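PDB 1V9C: precorrin-8x Methyl Mutase from Thermus thermophilus, which probably catalyses the methyl-migrating isomerisation of precorrin-8X to hydrogenobyrinic acid, or of its cobalt counterpart, on the pathway to adenosylcobalamin. Local coordinates for residues P31-T40 and T191-R202; A62-A73 and L125-A136. One frame throughout, in Å; residues are numbered along the deposited sequence.

Contact 1: P31-T40 and T191-R202; sequences PVVRRMIHAT and TLVVAALHALIR. With SO4 (sulfate ion), chain E; SO4 (sulfate ion), chain F.
Arg35 lies across helix 191-202, its CG against the carbonyl O of Ala195 (3.1 Å), its CD beside Ala199 CB and its guanidinium beyond, bonded to two sulfate ions. CG stands anti to the backbone N (chi1 -169°), which carries the chain over the partner helix, and CB of His198 covers one guanidinium face, 3.7 Å from Arg35 NE. Both sulfates meet the guanidinium at its edge. Arg35 NE gives an almost straight bond to O3 of the chain E sulfate (2.8 Å), and Arg35 NH2 bonds to both ions. ND1 of His198, also at its ring edge, grips the chain E sulfate; Arg202 NH1 is 2.8 Å from O3 of the chain F sulfate, the atom that also takes Arg35 NH1. His198 NE2 is held in turn by the backbone N of Asn81. The helices, running at 139° to each other with axes 8.1 Å apart, pack closely through alanines, as helices of the doubly wound alpha/beta fold: Ala199 CB sits 3.8 Å from Val32 CA, and Ala39 CB meets Ala195 CB at 3.7 Å. Leu192 crosses Met36 and Thr40 at about a right angle, its CD1 touching Met36 CB and Thr40 CG2. One residue before Leu192, Thr191 packs on Thr191 of the second subunit.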
loop_
_atom_site.group_PDB
_atom_site.type_symbol
_atom_site.label_atom_id
_atom_site.label_comp_id
_atom_site.label_asym_id
_atom_site.label_seq_id
_atom_site.Cartn_x
_atom_site.Cartn_y
_atom_site.Cartn_z
ATOM N N PRO B 31 -6.651 -17.219 -7.832
ATOM C CA PRO B 31 -6.084 -16.964 -6.506
ATOM C C PRO B 31 -5.342 -15.636 -6.438
ATOM O O PRO B 31 -5.231 -15.031 -5.382
ATOM C CB PRO B 31 -5.154 -18.154 -6.287
ATOM C CG PRO B 31 -5.773 -19.233 -7.118
ATOM C CD PRO B 31 -6.129 -18.482 -8.373
ATOM N N VAL B 32 -4.833 -15.181 -7.575
ATOM C CA VAL B 32 -4.116 -13.917 -7.603
ATOM C C VAL B 32 -5.097 -12.751 -7.541
ATOM O O VAL B 32 -4.903 -11.804 -6.778
ATOM C CB VAL B 32 -3.258 -13.820 -8.881
ATOM C CG1 VAL B 32 -2.661 -12.432 -9.023
ATOM C CG2 VAL B 32 -2.167 -14.882 -8.834
ATOM N N VAL B 33 -6.165 -12.838 -8.332
ATOM C CA VAL B 33 -7.155 -11.768 -8.388
ATOM C C VAL B 33 -7.922 -11.651 -7.082
ATOM O O VAL B 33 -8.234 -10.549 -6.640
ATOM C CB VAL B 33 -8.161 -11.973 -9.554
ATOM C CG1 VAL B 33 -9.128 -10.813 -9.613
ATOM C CG2 VAL B 33 -7.409 -12.076 -10.895
ATOM N N ARG B 34 -8.210 -12.800 -6.482
ATOM C CA ARG B 34 -8.920 -12.885 -5.217
ATOM C C ARG B 34 -8.120 -12.129 -4.159
ATOM O O ARG B 34 -8.658 -11.289 -3.445
ATOM C CB ARG B 34 -9.060 -14.355 -4.801
ATOM C CG ARG B 34 -9.807 -14.575 -3.495
ATOM C CD ARG B 34 -9.407 -15.892 -2.836
ATOM N NE ARG B 34 -9.890 -17.083 -3.525
ATOM C CZ ARG B 34 -9.175 -18.196 -3.677
ATOM N NH1 ARG B 34 -7.939 -18.262 -3.198
ATOM N NH2 ARG B 34 -9.702 -19.254 -4.286
ATOM N N ARG B 35 -6.825 -12.433 -4.083
ATOM C CA ARG B 35 -5.931 -11.804 -3.122
ATOM C C ARG B 35 -5.859 -10.289 -3.312
ATOM O O ARG B 35 -5.859 -9.533 -2.354
ATOM C CB ARG B 35 -4.537 -12.420 -3.237
ATOM C CG ARG B 35 -3.636 -12.028 -2.114
ATOM C CD ARG B 35 -3.074 -13.249 -1.455
ATOM N NE ARG B 35 -2.505 -12.939 -0.150
ATOM C CZ ARG B 35 -2.097 -13.862 0.713
ATOM N NH1 ARG B 35 -2.194 -15.148 0.407
ATOM N NH2 ARG B 35 -1.604 -13.498 1.884
ATOM N N MET B 36 -5.829 -9.849 -4.563
ATOM C CA MET B 36 -5.766 -8.430 -4.844
ATOM C C MET B 36 -7.046 -7.723 -4.397
ATOM O O MET B 36 -6.988 -6.583 -3.936
ATOM C CB MET B 36 -5.530 -8.208 -6.339
ATOM C CG MET B 36 -4.265 -8.859 -6.836
ATOM S SD MET B 36 -4.099 -8.959 -8.621
ATOM C CE MET B 36 -4.165 -7.248 -9.069
ATOM N N ILE B 37 -8.191 -8.407 -4.540
ATOM C CA ILE B 37 -9.498 -7.855 -4.148
ATOM C C ILE B 37 -9.585 -7.868 -2.616
ATOM O O ILE B 37 -10.061 -6.935 -2.000
ATOM C CB ILE B 37 -10.675 -8.713 -4.715
ATOM C CG1 ILE B 37 -10.675 -8.650 -6.250
ATOM C CG2 ILE B 37 -11.995 -8.226 -4.132
ATOM C CD1 ILE B 37 -11.834 -9.362 -6.916
ATOM N N HIS B 38 -9.120 -8.955 -2.018
ATOM C CA HIS B 38 -9.112 -9.078 -0.578
ATOM C C HIS B 38 -8.311 -7.913 0.025
ATOM O O HIS B 38 -8.752 -7.269 0.970
ATOM C CB HIS B 38 -8.488 -10.403 -0.184
ATOM C CG HIS B 38 -8.386 -10.597 1.294
ATOM N ND1 HIS B 38 -7.204 -10.443 1.985
ATOM C CD2 HIS B 38 -9.328 -10.907 2.219
ATOM C CE1 HIS B 38 -7.422 -10.648 3.272
ATOM N NE2 HIS B 38 -8.701 -10.931 3.440
ATOM N N ALA B 39 -7.161 -7.617 -0.576
ATOM C CA ALA B 39 -6.275 -6.553 -0.096
ATOM C C ALA B 39 -6.845 -5.154 -0.241
ATOM O O ALA B 39 -6.466 -4.251 0.478
ATOM C CB ALA B 39 -4.932 -6.634 -0.821
ATOM N N THR B 40 -7.772 -4.971 -1.168
ATOM C CA THR B 40 -8.342 -3.654 -1.381
ATOM C C THR B 40 -9.836 -3.527 -1.094
ATOM O O THR B 40 -10.346 -2.426 -0.996
ATOM C CB THR B 40 -8.141 -3.231 -2.830
ATOM O OG1 THR B 40 -8.834 -4.157 -3.676
ATOM C CG2 THR B 40 -6.651 -3.234 -3.184
ATOM N N THR B 191 0.004 -1.966 -2.706
ATOM C CA THR B 191 -0.809 -3.013 -2.118
ATOM C C THR B 191 -1.194 -4.103 -3.124
ATOM O O THR B 191 -1.301 -5.280 -2.773
ATOM C CB THR B 191 -2.081 -2.425 -1.482
ATOM O OG1 THR B 191 -1.710 -1.538 -0.417
ATOM C CG2 THR B 191 -2.933 -3.526 -0.929
ATOM N N LEU B 192 -1.387 -3.728 -4.381
ATOM C CA LEU B 192 -1.767 -4.731 -5.361
ATOM C C LEU B 192 -0.554 -5.608 -5.695
ATOM O O LEU B 192 -0.670 -6.816 -5.781
ATOM C CB LEU B 192 -2.357 -4.064 -6.620
ATOM C CG LEU B 192 -3.759 -3.427 -6.578
ATOM C CD1 LEU B 192 -4.789 -4.504 -6.249
ATOM C CD2 LEU B 192 -3.824 -2.278 -5.562
ATOM N N VAL B 193 0.617 -5.007 -5.857
ATOM C CA VAL B 193 1.803 -5.817 -6.146
ATOM C C VAL B 193 2.059 -6.796 -4.994
ATOM O O VAL B 193 2.230 -7.994 -5.223
ATOM C CB VAL B 193 3.077 -4.961 -6.321
ATOM C CG1 VAL B 193 4.222 -5.847 -6.754
ATOM C CG2 VAL B 193 2.849 -3.906 -7.369
ATOM N N VAL B 194 2.089 -6.284 -3.760
ATOM C CA VAL B 194 2.326 -7.144 -2.597
ATOM C C VAL B 194 1.332 -8.329 -2.581
ATOM O O VAL B 194 1.727 -9.488 -2.466
ATOM C CB VAL B 194 2.202 -6.329 -1.271
ATOM C CG1 VAL B 194 2.250 -7.264 -0.067
ATOM C CG2 VAL B 194 3.324 -5.281 -1.182
ATOM N N ALA B 195 0.044 -8.034 -2.723
ATOM C CA ALA B 195 -0.987 -9.082 -2.703
ATOM C C ALA B 195 -0.781 -10.127 -3.797
ATOM O O ALA B 195 -0.940 -11.327 -3.558
ATOM C CB ALA B 195 -2.381 -8.449 -2.823
ATOM N N ALA B 196 -0.444 -9.664 -4.995
ATOM C CA ALA B 196 -0.191 -10.553 -6.125
ATOM C C ALA B 196 1.052 -11.424 -5.845
ATOM O O ALA B 196 1.059 -12.621 -6.132
ATOM C CB ALA B 196 0.014 -9.727 -7.414
ATOM N N LEU B 197 2.103 -10.823 -5.290
ATOM C CA LEU B 197 3.306 -11.588 -4.962
ATOM C C LEU B 197 2.968 -12.604 -3.868
ATOM O O LEU B 197 3.312 -13.770 -3.989
ATOM C CB LEU B 197 4.443 -10.656 -4.503
ATOM C CG LEU B 197 5.079 -9.865 -5.658
ATOM C CD1 LEU B 197 5.975 -8.733 -5.179
ATOM C CD2 LEU B 197 5.880 -10.853 -6.488
ATOM N N HIS B 198 2.282 -12.175 -2.807
ATOM C CA HIS B 198 1.930 -13.126 -1.767
ATOM C C HIS B 198 1.119 -14.276 -2.353
ATOM O O HIS B 198 1.305 -15.425 -1.976
ATOM C CB HIS B 198 1.169 -12.434 -0.641
ATOM C CG HIS B 198 2.057 -11.683 0.304
ATOM N ND1 HIS B 198 1.630 -10.588 1.024
ATOM C CD2 HIS B 198 3.356 -11.868 0.642
ATOM C CE1 HIS B 198 2.623 -10.126 1.758
ATOM N NE2 HIS B 198 3.684 -10.883 1.543
ATOM N N ALA B 199 0.247 -13.974 -3.308
ATOM C CA ALA B 199 -0.560 -15.019 -3.920
ATOM C C ALA B 199 0.333 -15.968 -4.701
ATOM O O ALA B 199 0.117 -17.173 -4.686
ATOM C CB ALA B 199 -1.608 -14.415 -4.840
ATOM N N LEU B 200 1.337 -15.425 -5.381
ATOM C CA LEU B 200 2.239 -16.263 -6.162
ATOM C C LEU B 200 3.036 -17.183 -5.270
ATOM O O LEU B 200 3.188 -18.361 -5.576
ATOM C CB LEU B 200 3.174 -15.408 -7.020
ATOM C CG LEU B 200 2.419 -14.730 -8.171
ATOM C CD1 LEU B 200 3.350 -13.848 -8.993
ATOM C CD2 LEU B 200 1.774 -15.803 -9.021
ATOM N N ILE B 201 3.534 -16.649 -4.158
ATOM C CA ILE B 201 4.299 -17.448 -3.225
ATOM C C ILE B 201 3.466 -18.587 -2.646
ATOM O O ILE B 201 3.927 -19.728 -2.599
ATOM C CB ILE B 201 4.838 -16.597 -2.072
ATOM C CG1 ILE B 201 5.958 -15.686 -2.584
ATOM C CG2 ILE B 201 5.334 -17.499 -0.950
ATOM C CD1 ILE B 201 6.550 -14.761 -1.522
ATOM N N ARG B 202 2.246 -18.280 -2.208
ATOM C CA ARG B 202 1.370 -19.299 -1.630
ATOM C C ARG B 202 1.040 -20.409 -2.634
ATOM O O ARG B 202 0.971 -21.572 -2.266
ATOM C CB ARG B 202 0.072 -18.668 -1.129
ATOM C CG ARG B 202 -0.940 -19.665 -0.581
ATOM C CD ARG B 202 -0.442 -20.291 0.709
ATOM N NE ARG B 202 -1.394 -21.250 1.267
ATOM C CZ ARG B 202 -2.629 -20.951 1.667
ATOM N NH1 ARG B 202 -3.088 -19.709 1.579
ATOM N NH2 ARG B 202 -3.410 -21.902 2.160
HETATM S S SO4 E . -1.890 -9.696 1.632
HETATM O O1 SO4 E . -0.721 -8.795 1.600
HETATM O O2 SO4 E . -1.638 -10.833 2.529
HETATM O O3 SO4 E . -2.128 -10.211 0.278
HETATM O O4 SO4 E . -3.068 -8.945 2.105
HETATM S S SO4 F . -0.726 -16.982 3.032
HETATM O O1 SO4 F . 0.022 -15.779 2.641
HETATM O O2 SO4 F . 0.212 -18.073 3.357
HETATM O O3 SO4 F . -1.606 -17.389 1.924
HETATM O O4 SO4 F . -1.553 -16.681 4.213
#

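Contact 2: A62-A73 and L125-A136; sequences AIQAGARILVDA and LLDGAIVGVGNA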
loop_
_atom_site.group_PDB
_atom_site.type_symbol
_atom_site.label_atom_id
_atom_site.label_comp_id
_atom_site.label_asym_id
_atom_site.label_seq_id
_atom_site.Cartn_x
_atom_site.Cartn_y
_atom_site.Cartn_z
ATOM N N ALA B 62 9.770 -18.985 -11.141
ATOM C CA ALA B 62 10.787 -18.048 -10.681
ATOM C C ALA B 62 10.839 -18.052 -9.160
ATOM O O ALA B 62 11.915 -18.066 -8.556
ATOM C CB ALA B 62 10.483 -16.659 -11.194
ATOM N N ILE B 63 9.670 -18.039 -8.534
ATOM C CA ILE B 63 9.614 -18.057 -7.081
ATOM C C ILE B 63 10.420 -19.243 -6.555
ATOM O O ILE B 63 11.279 -19.091 -5.689
ATOM C CB ILE B 63 8.163 -18.176 -6.590
ATOM C CG1 ILE B 63 7.408 -16.883 -6.884
ATOM C CG2 ILE B 63 8.137 -18.467 -5.121
ATOM C CD1 ILE B 63 5.924 -17.028 -6.729
ATOM N N GLN B 64 10.132 -20.417 -7.095
ATOM C CA GLN B 64 10.799 -21.657 -6.708
ATOM C C GLN B 64 12.285 -21.708 -7.047
ATOM O O GLN B 64 13.053 -22.407 -6.381
ATOM C CB GLN B 64 10.088 -22.839 -7.362
ATOM C CG GLN B 64 8.749 -23.127 -6.740
ATOM C CD GLN B 64 7.931 -24.095 -7.551
ATOM O OE1 GLN B 64 6.861 -24.537 -7.121
ATOM N NE2 GLN B 64 8.422 -24.431 -8.739
ATOM N N ALA B 65 12.681 -20.972 -8.082
ATOM C CA ALA B 65 14.070 -20.925 -8.510
ATOM C C ALA B 65 14.872 -20.084 -7.539
ATOM O O ALA B 65 16.104 -20.129 -7.523
ATOM C CB ALA B 65 14.167 -20.327 -9.901
ATOM N N GLY B 66 14.171 -19.303 -6.729
ATOM C CA GLY B 66 14.865 -18.458 -5.782
ATOM C C GLY B 66 15.110 -17.112 -6.425
ATOM O O GLY B 66 15.966 -16.340 -5.979
ATOM N N ALA B 67 14.338 -16.836 -7.473
ATOM C CA ALA B 67 14.426 -15.580 -8.210
ATOM C C ALA B 67 14.314 -14.375 -7.285
ATOM O O ALA B 67 13.654 -14.437 -6.238
ATOM C CB ALA B 67 13.335 -15.522 -9.256
ATOM N N ARG B 68 14.976 -13.286 -7.668
ATOM C CA ARG B 68 14.946 -12.056 -6.888
ATOM C C ARG B 68 13.654 -11.307 -7.215
ATOM O O ARG B 68 13.027 -11.562 -8.235
ATOM C CB ARG B 68 16.118 -11.143 -7.248
ATOM C CG ARG B 68 17.493 -11.625 -6.858
ATOM C CD ARG B 68 18.445 -10.435 -6.889
ATOM N NE ARG B 68 19.840 -10.806 -6.678
ATOM C CZ ARG B 68 20.574 -11.492 -7.546
ATOM N NH1 ARG B 68 20.052 -11.891 -8.700
ATOM N NH2 ARG B 68 21.834 -11.774 -7.260
ATOM N N ILE B 69 13.272 -10.379 -6.348
ATOM C CA ILE B 69 12.077 -9.578 -6.562
ATOM C C ILE B 69 12.562 -8.139 -6.546
ATOM O O ILE B 69 13.076 -7.655 -5.540
ATOM C CB ILE B 69 11.033 -9.857 -5.436
ATOM C CG1 ILE B 69 10.556 -11.312 -5.542
ATOM C CG2 ILE B 69 9.855 -8.890 -5.525
ATOM C CD1 ILE B 69 9.879 -11.833 -4.293
ATOM N N LEU B 70 12.436 -7.468 -7.682
ATOM C CA LEU B 70 12.874 -6.085 -7.800
ATOM C C LEU B 70 11.620 -5.231 -7.769
ATOM O O LEU B 70 10.687 -5.463 -8.526
ATOM C CB LEU B 70 13.621 -5.879 -9.122
ATOM C CG LEU B 70 14.593 -7.002 -9.495
ATOM C CD1 LEU B 70 15.227 -6.722 -10.848
ATOM C CD2 LEU B 70 15.644 -7.122 -8.432
ATOM N N VAL B 71 11.602 -4.236 -6.896
ATOM C CA VAL B 71 10.423 -3.411 -6.773
ATOM C C VAL B 71 10.735 -1.930 -6.884
ATOM O O VAL B 71 11.885 -1.513 -6.701
ATOM C CB VAL B 71 9.686 -3.744 -5.441
ATOM C CG1 VAL B 71 9.302 -5.202 -5.441
ATOM C CG2 VAL B 71 10.584 -3.469 -4.235
ATOM N N ASP B 72 9.698 -1.147 -7.180
ATOM C CA ASP B 72 9.828 0.299 -7.361
ATOM C C ASP B 72 9.380 1.159 -6.180
ATOM O O ASP B 72 9.156 2.366 -6.339
ATOM C CB ASP B 72 9.040 0.720 -8.598
ATOM C CG ASP B 72 7.549 0.783 -8.340
ATOM O OD1 ASP B 72 7.088 0.160 -7.360
ATOM O OD2 ASP B 72 6.839 1.451 -9.122
ATOM N N ALA B 73 9.227 0.555 -5.007
ATOM C CA ALA B 73 8.818 1.307 -3.826
ATOM C C ALA B 73 9.070 0.527 -2.556
ATOM O O ALA B 73 8.867 -0.692 -2.506
ATOM C CB ALA B 73 7.334 1.695 -3.910
ATOM N N LEU B 125 20.536 -8.110 -12.883
ATOM C CA LEU B 125 19.483 -8.410 -11.920
ATOM C C LEU B 125 18.144 -8.613 -12.597
ATOM O O LEU B 125 17.245 -9.220 -12.019
ATOM C CB LEU B 125 19.343 -7.278 -10.898
ATOM C CG LEU B 125 20.539 -6.981 -9.992
ATOM C CD1 LEU B 125 20.171 -5.874 -9.014
ATOM C CD2 LEU B 125 20.951 -8.229 -9.250
ATOM N N LEU B 126 18.012 -8.118 -13.821
ATOM C CA LEU B 126 16.758 -8.230 -14.549
ATOM C C LEU B 126 16.451 -9.603 -15.092
ATOM O O LEU B 126 15.286 -9.991 -15.189
ATOM C CB LEU B 126 16.720 -7.236 -15.706
ATOM C CG LEU B 126 16.632 -5.762 -15.341
ATOM C CD1 LEU B 126 16.574 -4.949 -16.615
ATOM C CD2 LEU B 126 15.407 -5.515 -14.489
ATOM N N ASP B 127 17.485 -10.341 -15.463
ATOM C CA ASP B 127 17.266 -11.661 -16.019
ATOM C C ASP B 127 16.936 -12.681 -14.943
ATOM O O ASP B 127 17.709 -12.898 -14.005
ATOM C CB ASP B 127 18.484 -12.086 -16.842
ATOM C CG ASP B 127 18.689 -11.204 -18.071
ATOM O OD1 ASP B 127 17.767 -11.120 -18.914
ATOM O OD2 ASP B 127 19.768 -10.589 -18.190
ATOM N N GLY B 128 15.761 -13.291 -15.093
ATOM C CA GLY B 128 15.284 -14.285 -14.147
ATOM C C GLY B 128 14.506 -13.662 -13.000
ATOM O O GLY B 128 13.962 -14.365 -12.153
ATOM N N ALA B 129 14.430 -12.338 -12.984
ATOM C CA ALA B 129 13.748 -11.641 -11.904
ATOM C C ALA B 129 12.266 -11.357 -12.087
ATOM O O ALA B 129 11.748 -11.311 -13.206
ATOM C CB ALA B 129 14.470 -10.349 -11.602
ATOM N N ILE B 130 11.587 -11.199 -10.955
ATOM C CA ILE B 130 10.177 -10.865 -10.936
ATOM C C ILE B 130 10.217 -9.388 -10.587
ATOM O O ILE B 130 10.778 -9.008 -9.562
ATOM C CB ILE B 130 9.419 -11.649 -9.842
ATOM C CG1 ILE B 130 9.280 -13.110 -10.271
ATOM C CG2 ILE B 130 8.024 -11.038 -9.633
ATOM C CD1 ILE B 130 8.842 -14.048 -9.154
ATOM N N VAL B 131 9.652 -8.557 -11.452
ATOM C CA VAL B 131 9.656 -7.121 -11.237
ATOM C C VAL B 131 8.292 -6.607 -10.815
ATOM O O VAL B 131 7.290 -6.873 -11.472
ATOM C CB VAL B 131 10.094 -6.374 -12.507
ATOM C CG1 VAL B 131 10.205 -4.887 -12.213
ATOM C CG2 VAL B 131 11.441 -6.921 -12.988
ATOM N N GLY B 132 8.266 -5.871 -9.709
ATOM C CA GLY B 132 7.016 -5.341 -9.199
ATOM C C GLY B 132 6.962 -3.833 -9.256
ATOM O O GLY B 132 7.726 -3.141 -8.577
ATOM N N VAL B 133 6.053 -3.316 -10.072
ATOM C CA VAL B 133 5.893 -1.875 -10.204
ATOM C C VAL B 133 4.484 -1.461 -9.780
ATOM O O VAL B 133 3.494 -1.901 -10.363
ATOM C CB VAL B 133 6.154 -1.418 -11.668
ATOM C CG1 VAL B 133 6.100 0.101 -11.770
ATOM C CG2 VAL B 133 7.508 -1.934 -12.132
ATOM N N GLY B 134 4.398 -0.626 -8.752
ATOM C CA GLY B 134 3.103 -0.172 -8.296
ATOM C C GLY B 134 3.118 1.327 -8.087
ATOM O O GLY B 134 2.142 1.894 -7.593
ATOM N N ASN B 135 4.210 1.981 -8.478
ATOM C CA ASN B 135 4.331 3.416 -8.259
ATOM C C ASN B 135 4.997 4.293 -9.313
ATOM O O ASN B 135 4.635 5.453 -9.454
ATOM C CB ASN B 135 5.050 3.634 -6.929
ATOM C CG ASN B 135 4.550 2.692 -5.855
ATOM O OD1 ASN B 135 3.528 2.943 -5.219
ATOM N ND2 ASN B 135 5.248 1.576 -5.678
ATOM N N ALA B 136 5.978 3.769 -10.041
ATOM C CA ALA B 136 6.689 4.595 -11.020
ATOM C C ALA B 136 6.498 4.181 -12.467
ATOM O O ALA B 136 7.178 3.283 -12.948
ATOM C CB ALA B 136 8.178 4.617 -10.687
#
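Strands 69-71 and 130-133 run parallel, pairing Ile69 with Ile130, Leu70 with Val131 and Val71 with Gly132 through a ladder of four backbone hydrogen bonds, from Ile130 N to Arg68 O at one end to Asp72 N to Gly132 O at the other. Gly132 suits its place, since a side chain there would crowd Val71 CG1. On the face of Ile69, Ile130 CD1 reaches back to helix 55-65, 3.7 Å from Ala62 CB and close to Ile63 CG1; Leu197 of helix 190-205 covers Ile69 and Ile130. On the other face Leu70 CD1 touches Leu126 CD2 and Ala129 CB, each 3.8 Å away, and lies 3.4 Å from Leu125 O. Near the start of the strands Leu125 CD2 sits over the centre of the Arg68 guanidinium, 3.7 Å from Arg68 CZ, the two side chains crossing at about a right angle.

Past the ladder, the Asp72 carboxylate is received by the loop after strand 130-133. Its chi1 of 77° sets CG between the backbone N and the carbonyl carbon, turning the oxygens to that loop. Asp72 OD2 takes Asn135 N on its syn lone pair (2.8 Å). Ala136 N meets Asp72 OD2 nearly along the C-O axis, at 2.6 Å, while Asp72 OD1 receives Gly134 N at 3.1 Å from a position 35° out of the carboxylate plane. Replacing Asp72 by an alanine is likely to leave the amide N-H groups of Gly134, Asn135 and Ala136 without the carboxylate that gathers them, so the loop could shift. Ala136 is the N-cap of helix 137-147, and Ala73 that of helix 74-79. Helix 190-205 packs on the Ile69 and Ile130 face and helix 137-147 on the other, Leu143 against Val131: the sandwich of a doubly wound alpha/beta fold.

Contact 2 is nested along the chain inside the loop that contact 1 closes, and their centres lie about 15 Å apart. Helix 191-202 joins them: Ala195 and Ala199 turn to helix 31-40, while Val193 and Leu197 pack on the strands of contact 2, and Leu200 reaches Ile63 of helix 55-65. Val193 CG1 lies 3.7 Å from Gly132 CA. Helix 191-202 covers the face of Ile69 and Ile130, and helix 31-40 lies farther out, against the edge strand 49-51. The two sulfates, probably from the crystallisation liquor, touch the segments of contact 1 and make no contact with those of contact 2.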